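Local structure of oxysterol-binding protein homolog 3 (Saccharomyces cerevisiae, 4IC4) at residues 175-185 and 197-208. The protein carries lipids in a hydrophobic pocket of its OSBP-related domain and transfers them between membranes in phosphoinositide-coupled, directional transport. Sequence-based numbering, arbitrary orientation.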
# COMPACT_ATOMS: atom_id res chain seq x y z
N LYS A 175 6.10 22.42 -9.25
CA LYS A 175 7.20 22.34 -8.30
C LYS A 175 7.05 21.10 -7.42
O LYS A 175 8.02 20.58 -6.87
CB LYS A 175 7.24 23.60 -7.43
CG LYS A 175 8.46 23.70 -6.53
CD LYS A 175 8.44 24.98 -5.72
CE LYS A 175 9.70 25.14 -4.88
NZ LYS A 175 9.89 24.00 -3.93
N SER A 176 5.81 20.64 -7.29
CA SER A 176 5.51 19.46 -6.49
C SER A 176 4.66 18.49 -7.29
O SER A 176 4.00 18.88 -8.25
CB SER A 176 4.76 19.87 -5.22
OG SER A 176 5.54 20.77 -4.44
N ILE A 177 4.68 17.22 -6.90
CA ILE A 177 3.89 16.21 -7.60
C ILE A 177 2.77 15.69 -6.72
O ILE A 177 2.99 15.37 -5.55
CB ILE A 177 4.75 15.02 -8.04
CG1 ILE A 177 5.84 15.48 -9.00
CG2 ILE A 177 3.88 13.96 -8.71
CD1 ILE A 177 6.76 14.37 -9.47
N GLU A 178 1.57 15.63 -7.28
CA GLU A 178 0.41 15.14 -6.56
C GLU A 178 0.29 13.64 -6.74
O GLU A 178 0.27 13.14 -7.87
CB GLU A 178 -0.86 15.81 -7.08
CG GLU A 178 -2.12 15.35 -6.37
CD GLU A 178 -3.39 15.91 -6.98
OE1 GLU A 178 -4.48 15.63 -6.43
OE2 GLU A 178 -3.30 16.62 -8.00
N LEU A 179 0.23 12.92 -5.63
CA LEU A 179 0.10 11.47 -5.67
C LEU A 179 -1.27 11.07 -5.16
O LEU A 179 -1.73 11.56 -4.12
CB LEU A 179 1.17 10.80 -4.81
CG LEU A 179 2.65 11.04 -5.15
CD1 LEU A 179 3.02 12.48 -4.86
CD2 LEU A 179 3.51 10.10 -4.32
N ASN A 180 -1.93 10.18 -5.89
CA ASN A 180 -3.25 9.71 -5.49
C ASN A 180 -3.41 8.23 -5.81
O ASN A 180 -2.75 7.69 -6.69
CB ASN A 180 -4.36 10.47 -6.22
CG ASN A 180 -4.47 11.92 -5.78
OD1 ASN A 180 -3.73 12.78 -6.26
ND2 ASN A 180 -5.38 12.19 -4.86
N ASN A 181 -4.29 7.59 -5.05
CA ASN A 181 -4.62 6.19 -5.27
C ASN A 181 -6.10 6.28 -5.63
O ASN A 181 -6.93 6.56 -4.77
CB ASN A 181 -4.45 5.37 -3.99
CG ASN A 181 -3.09 4.69 -3.90
OD1 ASN A 181 -2.73 4.16 -2.86
ND2 ASN A 181 -2.34 4.71 -5.00
N GLU A 182 -6.41 6.08 -6.90
CA GLU A 182 -7.80 6.15 -7.35
C GLU A 182 -8.48 4.82 -7.06
O GLU A 182 -8.06 3.77 -7.55
CB GLU A 182 -7.86 6.46 -8.85
CG GLU A 182 -7.05 7.69 -9.25
CD GLU A 182 -7.19 8.04 -10.72
OE1 GLU A 182 -7.41 7.13 -11.55
OE2 GLU A 182 -7.07 9.24 -11.05
N GLY A 183 -9.54 4.88 -6.27
CA GLY A 183 -10.25 3.67 -5.92
C GLY A 183 -10.78 3.75 -4.51
O GLY A 183 -10.17 4.38 -3.64
N ILE A 184 -11.92 3.12 -4.28
CA ILE A 184 -12.53 3.14 -2.96
C ILE A 184 -12.19 1.90 -2.14
O ILE A 184 -12.31 0.78 -2.62
CB ILE A 184 -14.07 3.23 -3.07
CG1 ILE A 184 -14.46 4.51 -3.81
CG2 ILE A 184 -14.70 3.21 -1.69
CD1 ILE A 184 -15.94 4.69 -4.00
N LEU A 185 -11.72 2.11 -0.92
CA LEU A 185 -11.43 0.99 -0.04
C LEU A 185 -12.78 0.64 0.58
O LEU A 185 -13.43 1.49 1.18
CB LEU A 185 -10.44 1.38 1.06
CG LEU A 185 -9.01 1.70 0.61
CD1 LEU A 185 -8.97 3.10 0.03
CD2 LEU A 185 -8.06 1.60 1.80
N GLU A 197 -16.51 3.02 3.75
CA GLU A 197 -15.86 3.31 2.48
C GLU A 197 -15.10 4.62 2.54
O GLU A 197 -15.47 5.55 3.26
CB GLU A 197 -16.89 3.38 1.36
CG GLU A 197 -17.61 2.07 1.06
CD GLU A 197 -18.74 2.24 0.08
OE1 GLU A 197 -18.51 2.80 -1.01
OE2 GLU A 197 -19.88 1.82 0.39
N TRP A 198 -14.01 4.69 1.78
CA TRP A 198 -13.21 5.90 1.70
C TRP A 198 -12.19 5.78 0.59
O TRP A 198 -11.85 4.68 0.15
CB TRP A 198 -12.52 6.19 3.04
CG TRP A 198 -11.35 5.30 3.40
CD1 TRP A 198 -10.04 5.51 3.10
CD2 TRP A 198 -11.40 4.08 4.15
NE1 TRP A 198 -9.26 4.50 3.63
CE2 TRP A 198 -10.08 3.61 4.27
CE3 TRP A 198 -12.44 3.34 4.73
CZ2 TRP A 198 -9.76 2.43 4.96
CZ3 TRP A 198 -12.13 2.16 5.41
CH2 TRP A 198 -10.80 1.72 5.51
N THR A 199 -11.75 6.94 0.11
CA THR A 199 -10.71 7.02 -0.92
C THR A 199 -9.51 7.57 -0.16
O THR A 199 -9.65 8.50 0.62
CB THR A 199 -11.11 7.99 -2.05
OG1 THR A 199 -12.20 7.44 -2.79
CG2 THR A 199 -9.93 8.24 -2.98
N GLN A 200 -8.33 6.98 -0.37
CA GLN A 200 -7.16 7.47 0.34
C GLN A 200 -6.89 8.93 0.01
O GLN A 200 -7.09 9.37 -1.12
CB GLN A 200 -5.94 6.60 0.02
CG GLN A 200 -5.97 5.29 0.78
CD GLN A 200 -4.69 4.48 0.66
OE1 GLN A 200 -4.48 3.53 1.42
NE2 GLN A 200 -3.83 4.86 -0.28
N PRO A 201 -6.45 9.71 1.00
CA PRO A 201 -6.17 11.13 0.80
C PRO A 201 -5.04 11.41 -0.18
O PRO A 201 -4.17 10.57 -0.41
CB PRO A 201 -5.84 11.63 2.20
CG PRO A 201 -5.19 10.44 2.81
CD PRO A 201 -6.09 9.30 2.37
N THR A 202 -5.07 12.61 -0.75
CA THR A 202 -4.06 13.05 -1.69
C THR A 202 -2.80 13.39 -0.92
O THR A 202 -2.87 13.91 0.19
CB THR A 202 -4.52 14.33 -2.43
OG1 THR A 202 -5.76 14.08 -3.10
CG2 THR A 202 -3.47 14.78 -3.43
N THR A 203 -1.64 13.07 -1.49
CA THR A 203 -0.37 13.39 -0.86
C THR A 203 0.45 14.16 -1.88
O THR A 203 0.18 14.09 -3.08
CB THR A 203 0.41 12.13 -0.43
OG1 THR A 203 0.62 11.28 -1.56
CG2 THR A 203 -0.35 11.38 0.65
N ILE A 204 1.45 14.90 -1.41
CA ILE A 204 2.30 15.68 -2.29
C ILE A 204 3.77 15.44 -1.99
O ILE A 204 4.18 15.42 -0.83
CB ILE A 204 2.02 17.20 -2.15
CG1 ILE A 204 0.53 17.48 -2.39
CG2 ILE A 204 2.88 17.98 -3.13
CD1 ILE A 204 0.06 17.20 -3.80
N LEU A 205 4.56 15.25 -3.05
CA LEU A 205 6.00 15.04 -2.91
C LEU A 205 6.67 16.39 -3.15
O LEU A 205 6.57 16.94 -4.25
CB LEU A 205 6.49 14.01 -3.94
CG LEU A 205 7.98 13.68 -3.97
CD1 LEU A 205 8.44 13.18 -2.61
CD2 LEU A 205 8.24 12.63 -5.04
N LYS A 206 7.35 16.92 -2.14
CA LYS A 206 8.01 18.22 -2.24
C LYS A 206 9.54 18.18 -2.27
O LYS A 206 10.16 17.14 -2.02
CB LYS A 206 7.56 19.13 -1.09
CG LYS A 206 6.09 19.51 -1.14
CD LYS A 206 5.75 20.46 -0.01
CE LYS A 206 4.32 20.97 -0.12
NZ LYS A 206 4.01 21.96 0.95
N ASN A 207 10.13 19.34 -2.56
CA ASN A 207 11.59 19.49 -2.64
C ASN A 207 12.21 18.61 -3.71
O ASN A 207 13.21 17.93 -3.47
CB ASN A 207 12.25 19.21 -1.29
CG ASN A 207 12.03 20.32 -0.28
OD1 ASN A 207 12.59 20.30 0.81
ND2 ASN A 207 11.21 21.30 -0.65
N LEU A 208 11.63 18.63 -4.91
CA LEU A 208 12.15 17.83 -6.01
C LEU A 208 13.37 18.51 -6.63
O LEU A 208 14.25 17.84 -7.17
CB LEU A 208 11.06 17.65 -7.08
CG LEU A 208 9.79 16.91 -6.67
CD1 LEU A 208 8.81 16.90 -7.83
CD2 LEU A 208 10.14 15.48 -6.25
O HOH W 1 10.51 21.66 -5.15
O HOH W 2 -7.85 5.21 -2.67
O HOH W 3 -6.14 9.45 -3.59
O HOH W 4 -3.59 8.38 -2.37
O HOH W 5 -11.55 6.85 -5.54
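Leu185 packs over one face of the Trp198 indole: its CB stands above the six-membered ring, 4.1 Å from the centroid, in a CH-pi contact, while CD2 reaches along the same face to CZ2 and NE1. Trp198 holds its CG between backbone N and carbonyl carbon (chi1 73°), which turns the ring back under Leu185. The pair is also tied through the backbone, Leu185 N to Trp198 O at 2.8 Å. The other methyl of Leu185, CD1, meets CG of Gln200 at 3.8 Å. Beyond CG the Gln200 chain is extended and runs alongside Asn181, the two amide planes 25° apart.

Here the direct ladder is interrupted and waters bridge the backbones: one molecule accepts from Gln200 N and donates to the carbonyls of Asn181 and Gly183, while another links Asn181 N to Gln200 O. Regular pairing resumes at Leu179 and Thr203, joined by two nearly straight bonds, Leu179 N to Thr203 O (2.8 Å) and Thr203 N to Leu179 O (3.0 Å). On the face of the sheet that carries Leu179, Thr203 and Leu205, CD1 of Leu179 packs on CB of Leu205 at 3.9 Å.

Strand 177-189 thus pairs with both strand 195-199, its hairpin partner, and strand 203-206, in the antiparallel beta-barrel wall of the lipid-binding domain. Strand 160-172 flanks residues 175-185, strand 214-225 flanks residues 197-208, and helix 94-104 packs against Trp198 through Val98, Phe101 and Ala102.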